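Local coordinates for protein mediator of RNA polymerase II transcription subunit 18 (Schizosaccharomyces pombe, PDB 3C0T) that serves as a subunit of the Mediator coactivator complex, which relays signals from gene-specific regulators to the basal RNA polymerase II transcription machinery, at residues M1-L6 with G95-N100; T31-W36 with E123-G128; S79-G84 with V99-L104; V138-T143 with Q163-H168. All coordinates share one frame; numbering follows the deposited sequence.

Overall arrangement
Eight strands pair antiparallel, each with the next, until the ring closes as a barrel. From the N terminus, contact 1 joins the first strand to 95-104 and closes a long loop. Contact 2 opens inside that loop at 31-36 and closes beyond it at 123-128, so the two cross. Contact 3, a hairpin pairing, falls wholly within contact 2's span and shares V99 and N100 with contact 1, pairing the same strand with 78-83. Contact 4 follows in series, closing a short loop by joining 136-146 to 165-173, across the chain's centre from contact 3. Contacts 2 and 4 meet through E34 and R139, contacts 1 and 4 around H168, contacts 2 and 3 through W36 and Y81.

Contact 1. Residues M1-L6 with G95-N100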
loop_
_atom_site.group_PDB
_atom_site.type_symbol
_atom_site.label_atom_id
_atom_site.label_comp_id
_atom_site.label_asym_id
_atom_site.label_seq_id
_atom_site.Cartn_x
_atom_site.Cartn_y
_atom_site.Cartn_z
ATOM N N MET A 1 14.182 -0.736 8.265
ATOM C CA MET A 1 14.015 0.237 7.150
ATOM C C MET A 1 12.951 1.254 7.553
ATOM O O MET A 1 11.962 0.913 8.200
ATOM C CB MET A 1 13.615 -0.506 5.871
ATOM C CG MET A 1 13.455 0.361 4.637
ATOM S SD MET A 1 13.356 -0.626 3.105
ATOM C CE MET A 1 11.739 -1.390 3.278
ATOM N N GLN A 2 13.168 2.508 7.175
ATOM C CA GLN A 2 12.254 3.583 7.533
ATOM C C GLN A 2 11.509 4.118 6.315
ATOM O O GLN A 2 12.120 4.443 5.296
ATOM C CB GLN A 2 13.050 4.718 8.184
ATOM C CG GLN A 2 12.423 5.335 9.423
ATOM C CD GLN A 2 12.340 4.365 10.584
ATOM O OE1 GLN A 2 13.304 3.676 10.893
ATOM N NE2 GLN A 2 11.184 4.313 11.238
ATOM N N GLU A 3 10.185 4.202 6.417
ATOM C CA GLU A 3 9.386 4.733 5.321
ATOM C C GLU A 3 8.847 6.118 5.676
ATOM O O GLU A 3 8.120 6.272 6.658
ATOM C CB GLU A 3 8.204 3.806 4.992
ATOM C CG GLU A 3 7.301 4.364 3.884
ATOM C CD GLU A 3 6.169 3.422 3.486
ATOM O OE1 GLU A 3 6.454 2.294 3.040
ATOM O OE2 GLU A 3 4.989 3.811 3.617
ATOM N N LEU A 4 9.221 7.123 4.889
ATOM C CA LEU A 4 8.722 8.480 5.103
ATOM C C LEU A 4 7.624 8.625 4.042
ATOM O O LEU A 4 7.822 8.243 2.884
ATOM C CB LEU A 4 9.838 9.515 4.906
ATOM C CG LEU A 4 10.994 9.411 5.914
ATOM C CD1 LEU A 4 11.933 8.269 5.502
ATOM C CD2 LEU A 4 11.770 10.732 5.964
ATOM N N TYR A 5 6.472 9.173 4.419
ATOM C CA TYR A 5 5.383 9.244 3.457
ATOM C C TYR A 5 4.375 10.359 3.666
ATOM O O TYR A 5 4.384 11.051 4.675
ATOM C CB TYR A 5 4.630 7.917 3.496
ATOM C CG TYR A 5 3.928 7.723 4.822
ATOM C CD1 TYR A 5 2.619 8.176 5.011
ATOM C CD2 TYR A 5 4.598 7.162 5.913
ATOM C CE1 TYR A 5 1.996 8.082 6.253
ATOM C CE2 TYR A 5 3.984 7.059 7.168
ATOM C CZ TYR A 5 2.685 7.526 7.329
ATOM O OH TYR A 5 2.077 7.466 8.562
ATOM N N LEU A 6 3.482 10.484 2.691
ATOM C CA LEU A 6 2.395 11.455 2.711
ATOM C C LEU A 6 1.223 10.737 2.075
ATOM O O LEU A 6 1.408 9.931 1.159
ATOM C CB LEU A 6 2.748 12.701 1.897
ATOM C CG LEU A 6 3.806 13.613 2.521
ATOM C CD1 LEU A 6 4.120 14.759 1.571
ATOM C CD2 LEU A 6 3.293 14.144 3.859
ATOM N N GLY A 95 4.828 11.658 7.468
ATOM C CA GLY A 95 4.755 10.522 8.362
ATOM C C GLY A 95 5.979 9.632 8.269
ATOM O O GLY A 95 6.682 9.633 7.258
ATOM N N ILE A 96 6.243 8.880 9.332
ATOM C CA ILE A 96 7.368 7.951 9.367
ATOM C C ILE A 96 6.931 6.660 10.054
ATOM O O ILE A 96 6.287 6.696 11.107
ATOM C CB ILE A 96 8.579 8.507 10.161
ATOM C CG1 ILE A 96 9.075 9.811 9.545
ATOM C CG2 ILE A 96 9.722 7.491 10.135
ATOM C CD1 ILE A 96 10.299 10.374 10.249
ATOM N N ARG A 97 7.273 5.523 9.457
ATOM C CA ARG A 97 6.932 4.243 10.053
ATOM C C ARG A 97 7.977 3.208 9.676
ATOM O O ARG A 97 8.564 3.273 8.597
ATOM C CB ARG A 97 5.556 3.770 9.589
ATOM C CG ARG A 97 5.487 3.489 8.117
ATOM C CD ARG A 97 4.204 2.804 7.754
ATOM N NE ARG A 97 4.175 2.503 6.329
ATOM C CZ ARG A 97 3.338 1.644 5.762
ATOM N NH1 ARG A 97 2.450 0.994 6.499
ATOM N NH2 ARG A 97 3.395 1.432 4.456
ATOM N N PRO A 98 8.237 2.248 10.575
ATOM C CA PRO A 98 9.224 1.196 10.313
ATOM C C PRO A 98 8.660 0.216 9.287
ATOM O O PRO A 98 7.476 -0.122 9.332
ATOM C CB PRO A 98 9.398 0.527 11.681
ATOM C CG PRO A 98 8.912 1.556 12.666
ATOM C CD PRO A 98 7.743 2.169 11.959
ATOM N N VAL A 99 9.496 -0.231 8.362
ATOM C CA VAL A 99 9.062 -1.189 7.354
ATOM C C VAL A 99 10.202 -2.147 7.065
ATOM O O VAL A 99 11.289 -1.726 6.678
ATOM C CB VAL A 99 8.665 -0.505 6.034
ATOM C CG1 VAL A 99 8.452 -1.557 4.948
ATOM C CG2 VAL A 99 7.400 0.304 6.230
ATOM N N ASN A 100 9.953 -3.436 7.259
ATOM C CA ASN A 100 10.967 -4.449 7.004
ATOM C C ASN A 100 10.462 -5.378 5.922
ATOM O O ASN A 100 9.298 -5.784 5.928
ATOM C CB ASN A 100 11.269 -5.215 8.284
ATOM C CG ASN A 100 11.868 -4.324 9.353
ATOM O OD1 ASN A 100 12.975 -3.806 9.192
ATOM N ND2 ASN A 100 11.137 -4.126 10.445
#
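E3 and R97 face each other across two antiparallel barrel strands, 2-10 and 95-104, and join their charged ends in a salt bridge. R97 NH2 lies 3.0 Å from E3 OE2, on the syn side of the carboxylate but 35° out of its plane; NE adds a weaker bond to the same oxygen. R97 CG sits between its own backbone N and carbonyl carbon (chi1 64°), and the chain then runs straight out beside the extended E3. This pair faces the barrel interior, where H168 also touches E3. Their backbones bond both ways, E3 N to R97 O at 2.9 Å and R97 N to E3 O at 3.0 Å. One hydrogen-bonded pair further on, the Y5 ring lies over G95, whose CA is 4.0 Å from the ring centroid; Y5 OH bonds the V205 carbonyl. On the other face, Q2 CG meets I96 CG2 at 3.5 Å and L4 CG lies 4.1 Å from I96 CG1, with helix 179-196 packed over Q2 and L4. V99 N bonds M1 O at 2.7 Å, nearly straight.

Contact 2. Residues T31-W36 with E123-G128; sequences TILEFW and EYIIQG
E123 brings its carboxylate to the rim of the F35 ring, OE1 lying 3.6 Å from CE2 near the ring plane, with the two flat groups almost perpendicular; R150 takes the charge in a salt bridge. Y124 turns its CG between the backbone N and carbonyl carbon (chi1 52°), laying its ring alongside W36: W36 CB sits over one face, 3.9 Å from the ring centroid, while the indole runs nearly parallel but slid aside, with little overlap. The backbones of Y124 and W36 bond in both directions. I125, on the face of F35 and L33, puts CG1 3.7 Å from F35 CD1. This is the seam between strands 27-41 and 118-133 of the antiparallel barrel, W36, E34 and I126 lining its inner side. I126, its backbone bonded both ways with E34, brings CG1 to 3.7 Å from W36 NE1, beside the bond that NE1 gives to E34 OE1 at 3.0 Å; that oxygen also salt-bridges R139, so two donors grip it. Apolar side chains of another protein's chain pack on Y124 and I126. Q127 CB reaches L33 CD1 at 4.2 Å. At G128 the backbone again bonds both ways with I32, G128 O accepting I32 N at 2.7 Å.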
loop_
_atom_site.group_PDB
_atom_site.type_symbol
_atom_site.label_atom_id
_atom_site.label_comp_id
_atom_site.label_asym_id
_atom_site.label_seq_id
_atom_site.Cartn_x
_atom_site.Cartn_y
_atom_site.Cartn_z
ATOM N N THR A 31 2.068 0.257 -14.246
ATOM C CA THR A 31 0.883 -0.298 -13.621
ATOM C C THR A 31 1.254 -1.077 -12.381
ATOM O O THR A 31 2.352 -1.614 -12.267
ATOM C CB THR A 31 0.105 -1.243 -14.557
ATOM O OG1 THR A 31 0.899 -2.396 -14.834
ATOM C CG2 THR A 31 -0.223 -0.554 -15.860
ATOM N N ILE A 32 0.312 -1.122 -11.454
ATOM C CA ILE A 32 0.463 -1.835 -10.204
ATOM C C ILE A 32 -0.742 -2.768 -10.045
ATOM O O ILE A 32 -1.892 -2.327 -10.133
ATOM C CB ILE A 32 0.444 -0.866 -8.992
ATOM C CG1 ILE A 32 1.694 0.025 -8.981
ATOM C CG2 ILE A 32 0.276 -1.660 -7.703
ATOM C CD1 ILE A 32 3.012 -0.721 -8.791
ATOM N N LEU A 33 -0.476 -4.053 -9.847
ATOM C CA LEU A 33 -1.541 -5.020 -9.590
ATOM C C LEU A 33 -0.918 -6.053 -8.654
ATOM O O LEU A 33 -0.165 -6.922 -9.092
ATOM C CB LEU A 33 -2.039 -5.689 -10.871
ATOM C CG LEU A 33 -3.348 -6.453 -10.612
ATOM C CD1 LEU A 33 -4.463 -5.454 -10.306
ATOM C CD2 LEU A 33 -3.724 -7.299 -11.822
ATOM N N GLU A 34 -1.227 -5.936 -7.364
ATOM C CA GLU A 34 -0.666 -6.829 -6.349
ATOM C C GLU A 34 -1.714 -7.589 -5.543
ATOM O O GLU A 34 -2.812 -7.083 -5.293
ATOM C CB GLU A 34 0.198 -6.021 -5.365
ATOM C CG GLU A 34 1.185 -5.067 -6.025
ATOM C CD GLU A 34 1.790 -4.059 -5.052
ATOM O OE1 GLU A 34 1.097 -3.631 -4.097
ATOM O OE2 GLU A 34 2.959 -3.670 -5.261
ATOM N N PHE A 35 -1.365 -8.803 -5.135
ATOM C CA PHE A 35 -2.254 -9.606 -4.308
ATOM C C PHE A 35 -1.591 -9.640 -2.929
ATOM O O PHE A 35 -0.434 -10.053 -2.798
ATOM C CB PHE A 35 -2.385 -11.029 -4.856
ATOM C CG PHE A 35 -3.609 -11.749 -4.368
ATOM C CD1 PHE A 35 -4.720 -11.909 -5.196
ATOM C CD2 PHE A 35 -3.671 -12.234 -3.069
ATOM C CE1 PHE A 35 -5.881 -12.542 -4.731
ATOM C CE2 PHE A 35 -4.830 -12.868 -2.590
ATOM C CZ PHE A 35 -5.935 -13.020 -3.427
ATOM N N TRP A 36 -2.317 -9.184 -1.913
ATOM C CA TRP A 36 -1.802 -9.157 -0.551
ATOM C C TRP A 36 -2.571 -10.104 0.346
ATOM O O TRP A 36 -3.803 -10.112 0.331
ATOM C CB TRP A 36 -1.926 -7.755 0.061
ATOM C CG TRP A 36 -1.002 -6.729 -0.497
ATOM C CD1 TRP A 36 -1.167 -6.019 -1.651
ATOM C CD2 TRP A 36 0.239 -6.287 0.076
ATOM N NE1 TRP A 36 -0.112 -5.165 -1.829
ATOM C CE2 TRP A 36 0.765 -5.303 -0.786
ATOM C CE3 TRP A 36 0.954 -6.625 1.234
ATOM C CZ2 TRP A 36 1.978 -4.645 -0.531
ATOM C CZ3 TRP A 36 2.166 -5.973 1.490
ATOM C CH2 TRP A 36 2.662 -4.989 0.609
ATOM N N GLU A 123 -7.154 -10.664 3.147
ATOM C CA GLU A 123 -6.450 -10.489 1.891
ATOM C C GLU A 123 -7.159 -9.455 1.034
ATOM O O GLU A 123 -8.356 -9.207 1.194
ATOM C CB GLU A 123 -6.378 -11.808 1.125
ATOM C CG GLU A 123 -7.740 -12.365 0.713
ATOM C CD GLU A 123 -7.617 -13.618 -0.131
ATOM O OE1 GLU A 123 -6.645 -14.373 0.069
ATOM O OE2 GLU A 123 -8.492 -13.858 -0.986
ATOM N N TYR A 124 -6.408 -8.846 0.125
ATOM C CA TYR A 124 -6.980 -7.860 -0.776
ATOM C C TYR A 124 -6.077 -7.673 -1.979
ATOM O O TYR A 124 -4.968 -8.217 -2.046
ATOM C CB TYR A 124 -7.206 -6.506 -0.069
ATOM C CG TYR A 124 -5.992 -5.960 0.639
ATOM C CD1 TYR A 124 -5.674 -6.379 1.926
ATOM C CD2 TYR A 124 -5.137 -5.051 0.005
ATOM C CE1 TYR A 124 -4.533 -5.914 2.571
ATOM C CE2 TYR A 124 -3.994 -4.573 0.639
ATOM C CZ TYR A 124 -3.697 -5.011 1.926
ATOM O OH TYR A 124 -2.576 -4.543 2.573
ATOM N N ILE A 125 -6.570 -6.901 -2.932
ATOM C CA ILE A 125 -5.847 -6.637 -4.156
ATOM C C ILE A 125 -5.633 -5.136 -4.320
ATOM O O ILE A 125 -6.511 -4.339 -3.986
ATOM C CB ILE A 125 -6.639 -7.197 -5.360
ATOM C CG1 ILE A 125 -6.530 -8.724 -5.368
ATOM C CG2 ILE A 125 -6.139 -6.582 -6.667
ATOM C CD1 ILE A 125 -7.384 -9.404 -6.424
ATOM N N ILE A 126 -4.450 -4.756 -4.795
ATOM C CA ILE A 126 -4.146 -3.350 -5.025
ATOM C C ILE A 126 -4.037 -3.123 -6.527
ATOM O O ILE A 126 -3.276 -3.805 -7.230
ATOM C CB ILE A 126 -2.813 -2.896 -4.372
ATOM C CG1 ILE A 126 -2.903 -2.978 -2.841
ATOM C CG2 ILE A 126 -2.512 -1.452 -4.773
ATOM C CD1 ILE A 126 -4.062 -2.196 -2.244
ATOM N N GLN A 127 -4.821 -2.160 -6.998
ATOM C CA GLN A 127 -4.872 -1.772 -8.393
ATOM C C GLN A 127 -4.473 -0.301 -8.470
ATOM O O GLN A 127 -5.051 0.532 -7.763
ATOM C CB GLN A 127 -6.306 -1.922 -8.907
ATOM C CG GLN A 127 -6.564 -1.298 -10.275
ATOM C CD GLN A 127 -8.047 -1.017 -10.518
ATOM O OE1 GLN A 127 -8.572 -1.311 -11.585
ATOM N NE2 GLN A 127 -8.720 -0.440 -9.529
ATOM N N GLY A 128 -3.510 0.035 -9.322
ATOM C CA GLY A 128 -3.124 1.428 -9.423
ATOM C C GLY A 128 -1.969 1.722 -10.354
ATOM O O GLY A 128 -1.526 0.860 -11.124
#

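Contact 3. Residues S79-G84 with V99-L104; sequences SMYLEG and VNRAKL
M80 and A102 exchange two backbone hydrogen bonds, a short one from M80 N to A102 O (2.6 Å) and a longer one from A102 N to M80 O (3.1 Å). L82 and N100 repeat the exchange two residues on: L82 N reaches N100 O and N100 N reaches L82 O, each at 3.0 Å. Three of the four carbonyls are touched a second time: M80 O by R101 CA, N100 O by Y81 CA and L82 O by V99 CA. N100 OD1 takes a weak hydrogen bond from M1 N. S79 and Y81, in non-hydrogen-bonded pairs with K103 and R101, turn their backbone polar groups to C59 and R57 on strand 56-61, so strand 78-83 is bonded along both edges. Together with 95-104 it forms a beta hairpin in the barrel wall. On the face carrying Y81, the R101 chain leaves opposite its backbone N (chi1 168°) and runs up beside the ring; CG lies over one face, 4.2 Å from the centroid, and CD comes to 3.4 Å from Y81 OH. The guanidinium meets that hydroxyl edge-on, its plane steeply inclined to the ring. V99 CG1 touches the ring edge at CD2, 3.9 Å away, and the W36 ring also meets Y81. E83 makes long, weak ion pairs with R97 and R57. On the reverse face M80 SD packs on L104 CD1 at 3.7 Å, the two side chains crossing at about a right angle.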
loop_
_atom_site.group_PDB
_atom_site.type_symbol
_atom_site.label_atom_id
_atom_site.label_comp_id
_atom_site.label_asym_id
_atom_site.label_seq_id
_atom_site.Cartn_x
_atom_site.Cartn_y
_atom_site.Cartn_z
ATOM N N SER A 79 6.843 -11.102 -1.483
ATOM C CA SER A 79 7.633 -10.184 -0.691
ATOM C C SER A 79 6.919 -10.257 0.650
ATOM O O SER A 79 5.687 -10.278 0.713
ATOM C CB SER A 79 7.582 -8.776 -1.264
ATOM O OG SER A 79 8.452 -8.666 -2.374
ATOM N N MET A 80 7.689 -10.327 1.723
ATOM C CA MET A 80 7.111 -10.436 3.048
ATOM C C MET A 80 7.394 -9.167 3.836
ATOM O O MET A 80 8.546 -8.773 4.006
ATOM C CB MET A 80 7.703 -11.660 3.731
ATOM C CG MET A 80 6.972 -12.129 4.953
ATOM S SD MET A 80 7.470 -13.831 5.298
ATOM C CE MET A 80 9.170 -13.589 5.742
ATOM N N TYR A 81 6.337 -8.523 4.315
ATOM C CA TYR A 81 6.506 -7.287 5.052
ATOM C C TYR A 81 6.056 -7.282 6.503
ATOM O O TYR A 81 5.132 -7.992 6.901
ATOM C CB TYR A 81 5.770 -6.143 4.353
ATOM C CG TYR A 81 6.302 -5.741 2.998
ATOM C CD1 TYR A 81 5.973 -6.465 1.852
ATOM C CD2 TYR A 81 7.096 -4.602 2.855
ATOM C CE1 TYR A 81 6.417 -6.059 0.595
ATOM C CE2 TYR A 81 7.548 -4.188 1.603
ATOM C CZ TYR A 81 7.204 -4.918 0.478
ATOM O OH TYR A 81 7.641 -4.504 -0.765
ATOM N N LEU A 82 6.731 -6.446 7.279
ATOM C CA LEU A 82 6.412 -6.218 8.678
ATOM C C LEU A 82 6.311 -4.698 8.736
ATOM O O LEU A 82 7.316 -3.993 8.605
ATOM C CB LEU A 82 7.525 -6.713 9.607
ATOM C CG LEU A 82 7.511 -8.208 9.938
ATOM C CD1 LEU A 82 8.665 -8.518 10.885
ATOM C CD2 LEU A 82 6.177 -8.590 10.585
ATOM N N GLU A 83 5.098 -4.191 8.903
ATOM C CA GLU A 83 4.902 -2.749 8.947
ATOM C C GLU A 83 4.509 -2.296 10.345
ATOM O O GLU A 83 3.513 -2.752 10.902
ATOM C CB GLU A 83 3.841 -2.342 7.917
ATOM C CG GLU A 83 4.099 -2.972 6.543
ATOM C CD GLU A 83 3.082 -2.580 5.488
ATOM O OE1 GLU A 83 1.903 -2.356 5.838
ATOM O OE2 GLU A 83 3.465 -2.514 4.298
ATOM N N GLY A 84 5.317 -1.407 10.909
ATOM C CA GLY A 84 5.041 -0.902 12.237
ATOM C C GLY A 84 4.085 0.271 12.196
ATOM O O GLY A 84 3.660 0.704 11.123
ATOM N N VAL A 99 9.496 -0.231 8.362
ATOM C CA VAL A 99 9.062 -1.189 7.354
ATOM C C VAL A 99 10.202 -2.147 7.065
ATOM O O VAL A 99 11.289 -1.726 6.678
ATOM C CB VAL A 99 8.665 -0.505 6.034
ATOM C CG1 VAL A 99 8.452 -1.557 4.948
ATOM C CG2 VAL A 99 7.400 0.304 6.230
ATOM N N ASN A 100 9.953 -3.436 7.259
ATOM C CA ASN A 100 10.967 -4.449 7.004
ATOM C C ASN A 100 10.462 -5.378 5.922
ATOM O O ASN A 100 9.298 -5.784 5.928
ATOM C CB ASN A 100 11.269 -5.215 8.284
ATOM C CG ASN A 100 11.868 -4.324 9.353
ATOM O OD1 ASN A 100 12.975 -3.806 9.192
ATOM N ND2 ASN A 100 11.137 -4.126 10.445
ATOM N N ARG A 101 11.349 -5.716 4.997
ATOM C CA ARG A 101 10.996 -6.563 3.869
ATOM C C ARG A 101 11.989 -7.679 3.613
ATOM O O ARG A 101 13.181 -7.547 3.889
ATOM C CB ARG A 101 10.877 -5.689 2.619
ATOM C CG ARG A 101 10.801 -6.428 1.291
ATOM C CD ARG A 101 10.735 -5.416 0.164
ATOM N NE ARG A 101 11.854 -4.482 0.233
ATOM C CZ ARG A 101 11.849 -3.248 -0.269
ATOM N NH1 ARG A 101 10.769 -2.779 -0.885
ATOM N NH2 ARG A 101 12.929 -2.481 -0.154
ATOM N N ALA A 102 11.474 -8.778 3.077
ATOM C CA ALA A 102 12.270 -9.945 2.731
ATOM C C ALA A 102 11.482 -10.669 1.646
ATOM O O ALA A 102 10.277 -10.843 1.779
ATOM C CB ALA A 102 12.447 -10.844 3.950
ATOM N N LYS A 103 12.150 -11.070 0.571
ATOM C CA LYS A 103 11.480 -11.774 -0.520
ATOM C C LYS A 103 11.689 -13.275 -0.372
ATOM O O LYS A 103 12.821 -13.727 -0.219
ATOM C CB LYS A 103 12.044 -11.310 -1.859
ATOM C CG LYS A 103 11.885 -9.825 -2.099
ATOM C CD LYS A 103 12.460 -9.411 -3.445
ATOM C CE LYS A 103 12.234 -7.928 -3.700
ATOM N NZ LYS A 103 12.812 -7.498 -5.006
ATOM N N LEU A 104 10.613 -14.053 -0.411
ATOM C CA LEU A 104 10.768 -15.494 -0.265
ATOM C C LEU A 104 10.072 -16.324 -1.329
ATOM O O LEU A 104 8.999 -15.969 -1.813
ATOM C CB LEU A 104 10.322 -15.941 1.130
ATOM C CG LEU A 104 8.847 -15.982 1.518
ATOM C CD1 LEU A 104 8.744 -16.362 2.991
ATOM C CD2 LEU A 104 8.196 -14.636 1.273
#

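Contact 4. Residues V138-T143 with Q163-H168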
loop_
_atom_site.group_PDB
_atom_site.type_symbol
_atom_site.label_atom_id
_atom_site.label_comp_id
_atom_site.label_asym_id
_atom_site.label_seq_id
_atom_site.Cartn_x
_atom_site.Cartn_y
_atom_site.Cartn_z
ATOM N N VAL A 138 5.304 7.843 -6.033
ATOM C CA VAL A 138 3.951 8.293 -5.789
ATOM C C VAL A 138 3.028 7.293 -6.455
ATOM O O VAL A 138 3.039 7.108 -7.676
ATOM C CB VAL A 138 3.726 9.727 -6.301
ATOM C CG1 VAL A 138 4.702 10.031 -7.392
ATOM C CG2 VAL A 138 2.299 9.908 -6.764
ATOM N N ARG A 139 2.248 6.623 -5.618
ATOM C CA ARG A 139 1.324 5.599 -6.062
ATOM C C ARG A 139 -0.124 6.056 -5.871
ATOM O O ARG A 139 -0.478 6.606 -4.825
ATOM C CB ARG A 139 1.606 4.317 -5.259
ATOM C CG ARG A 139 0.592 3.211 -5.431
ATOM C CD ARG A 139 0.867 2.031 -4.494
ATOM N NE ARG A 139 2.070 1.286 -4.857
ATOM C CZ ARG A 139 2.237 -0.010 -4.605
ATOM N NH1 ARG A 139 1.284 -0.694 -3.985
ATOM N NH2 ARG A 139 3.344 -0.632 -4.999
ATOM N N ILE A 140 -0.948 5.872 -6.900
ATOM C CA ILE A 140 -2.362 6.216 -6.813
ATOM C C ILE A 140 -3.047 4.869 -7.028
ATOM O O ILE A 140 -2.879 4.230 -8.068
ATOM C CB ILE A 140 -2.775 7.273 -7.879
ATOM C CG1 ILE A 140 -4.248 7.645 -7.696
ATOM C CG2 ILE A 140 -2.491 6.771 -9.280
ATOM C CD1 ILE A 140 -4.659 8.891 -8.472
ATOM N N TYR A 141 -3.803 4.423 -6.032
ATOM C CA TYR A 141 -4.414 3.103 -6.123
ATOM C C TYR A 141 -5.776 2.941 -5.486
ATOM O O TYR A 141 -6.277 3.816 -4.784
ATOM C CB TYR A 141 -3.489 2.068 -5.478
ATOM C CG TYR A 141 -3.382 2.209 -3.970
ATOM C CD1 TYR A 141 -2.514 3.139 -3.390
ATOM C CD2 TYR A 141 -4.154 1.417 -3.118
ATOM C CE1 TYR A 141 -2.415 3.273 -2.004
ATOM C CE2 TYR A 141 -4.065 1.545 -1.727
ATOM C CZ TYR A 141 -3.193 2.475 -1.177
ATOM O OH TYR A 141 -3.094 2.599 0.201
ATOM N N GLN A 142 -6.346 1.767 -5.718
ATOM C CA GLN A 142 -7.643 1.410 -5.184
ATOM C C GLN A 142 -7.469 0.028 -4.571
ATOM O O GLN A 142 -6.740 -0.802 -5.119
ATOM C CB GLN A 142 -8.658 1.364 -6.321
ATOM C CG GLN A 142 -10.071 1.674 -5.885
ATOM C CD GLN A 142 -10.925 2.119 -7.041
ATOM O OE1 GLN A 142 -11.182 1.347 -7.978
ATOM N NE2 GLN A 142 -11.360 3.378 -7.000
ATOM N N THR A 143 -8.091 -0.228 -3.426
ATOM C CA THR A 143 -7.945 -1.553 -2.852
ATOM C C THR A 143 -9.209 -2.353 -3.161
ATOM O O THR A 143 -10.335 -1.928 -2.876
ATOM C CB THR A 143 -7.598 -1.503 -1.327
ATOM O OG1 THR A 143 -8.727 -1.875 -0.546
ATOM C CG2 THR A 143 -7.125 -0.134 -0.938
ATOM N N GLN A 163 -15.871 4.474 -4.007
ATOM C CA GLN A 163 -14.532 4.389 -3.451
ATOM C C GLN A 163 -13.535 5.356 -4.071
ATOM O O GLN A 163 -13.346 5.370 -5.286
ATOM C CB GLN A 163 -14.025 2.966 -3.639
ATOM C CG GLN A 163 -12.827 2.617 -2.811
ATOM C CD GLN A 163 -12.503 1.150 -2.920
ATOM O OE1 GLN A 163 -13.354 0.307 -2.665
ATOM N NE2 GLN A 163 -11.272 0.835 -3.302
ATOM N N PRO A 164 -12.885 6.187 -3.244
ATOM C CA PRO A 164 -11.906 7.131 -3.787
ATOM C C PRO A 164 -10.585 6.397 -4.045
ATOM O O PRO A 164 -10.376 5.283 -3.547
ATOM C CB PRO A 164 -11.761 8.150 -2.666
ATOM C CG PRO A 164 -11.890 7.283 -1.445
ATOM C CD PRO A 164 -13.071 6.403 -1.799
ATOM N N TRP A 165 -9.712 7.008 -4.840
ATOM C CA TRP A 165 -8.405 6.425 -5.101
ATOM C C TRP A 165 -7.512 6.983 -4.009
ATOM O O TRP A 165 -7.709 8.116 -3.559
ATOM C CB TRP A 165 -7.864 6.855 -6.457
ATOM C CG TRP A 165 -8.547 6.201 -7.610
ATOM C CD1 TRP A 165 -9.759 6.530 -8.139
ATOM C CD2 TRP A 165 -8.059 5.093 -8.379
ATOM N NE1 TRP A 165 -10.060 5.698 -9.193
ATOM C CE2 TRP A 165 -9.036 4.805 -9.362
ATOM C CE3 TRP A 165 -6.895 4.316 -8.334
ATOM C CZ2 TRP A 165 -8.883 3.773 -10.299
ATOM C CZ3 TRP A 165 -6.740 3.284 -9.270
ATOM C CH2 TRP A 165 -7.733 3.024 -10.238
ATOM N N ILE A 166 -6.547 6.190 -3.567
ATOM C CA ILE A 166 -5.636 6.638 -2.527
ATOM C C ILE A 166 -4.329 7.072 -3.169
ATOM O O ILE A 166 -3.805 6.386 -4.052
ATOM C CB ILE A 166 -5.363 5.513 -1.501
ATOM C CG1 ILE A 166 -6.649 5.193 -0.737
ATOM C CG2 ILE A 166 -4.251 5.928 -0.526
ATOM C CD1 ILE A 166 -6.506 4.065 0.257
ATOM N N LEU A 167 -3.823 8.226 -2.739
ATOM C CA LEU A 167 -2.563 8.759 -3.244
ATOM C C LEU A 167 -1.544 8.591 -2.130
ATOM O O LEU A 167 -1.646 9.249 -1.095
ATOM C CB LEU A 167 -2.689 10.247 -3.584
ATOM C CG LEU A 167 -2.413 10.684 -5.029
ATOM C CD1 LEU A 167 -2.250 12.189 -5.057
ATOM C CD2 LEU A 167 -1.152 10.042 -5.573
ATOM N N HIS A 168 -0.564 7.717 -2.340
ATOM C CA HIS A 168 0.466 7.451 -1.339
ATOM C C HIS A 168 1.847 7.833 -1.871
ATOM O O HIS A 168 2.321 7.265 -2.857
ATOM C CB HIS A 168 0.440 5.963 -0.966
ATOM C CG HIS A 168 1.401 5.583 0.119
ATOM N ND1 HIS A 168 1.562 4.281 0.543
ATOM C CD2 HIS A 168 2.250 6.326 0.867
ATOM C CE1 HIS A 168 2.467 4.239 1.504
ATOM N NE2 HIS A 168 2.902 5.466 1.719
HETATM O O HOH W 1 -9.272 2.462 -2.772
#
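Y141 carries CG between its backbone N and carbonyl carbon (chi1 69°), laying the ring against I166: I166 CB stands over one face, 3.9 Å from the Y141 centroid, and I166 CG2 meets Y141 CE1 at 3.6 Å. Q142 swings the other way, CG roughly opposite the N (chi1 -152°), and stretches across one face of the W165 indole, its NE2 3.4 Å from the ring plane and its amide inclined 30° to it. F15 stacks on the same tryptophan. The backbones of R139 with H168 and of Y141 with I166 bond in both directions. Beyond them the strands part, and Q163 fills in: NE2 donates to T143 O at 2.9 Å and to a water at 2.6 Å. That water accepts from T143 N and donates to P164 O, while Q163 OE1 is held by the backbone N of M159 and N160. Apolar side chains of another protein's chain pack on Y141 and T143. Strands 136-146 and 165-173, water-bridged where 165-173 begins, form one seam of a closed antiparallel beta barrel.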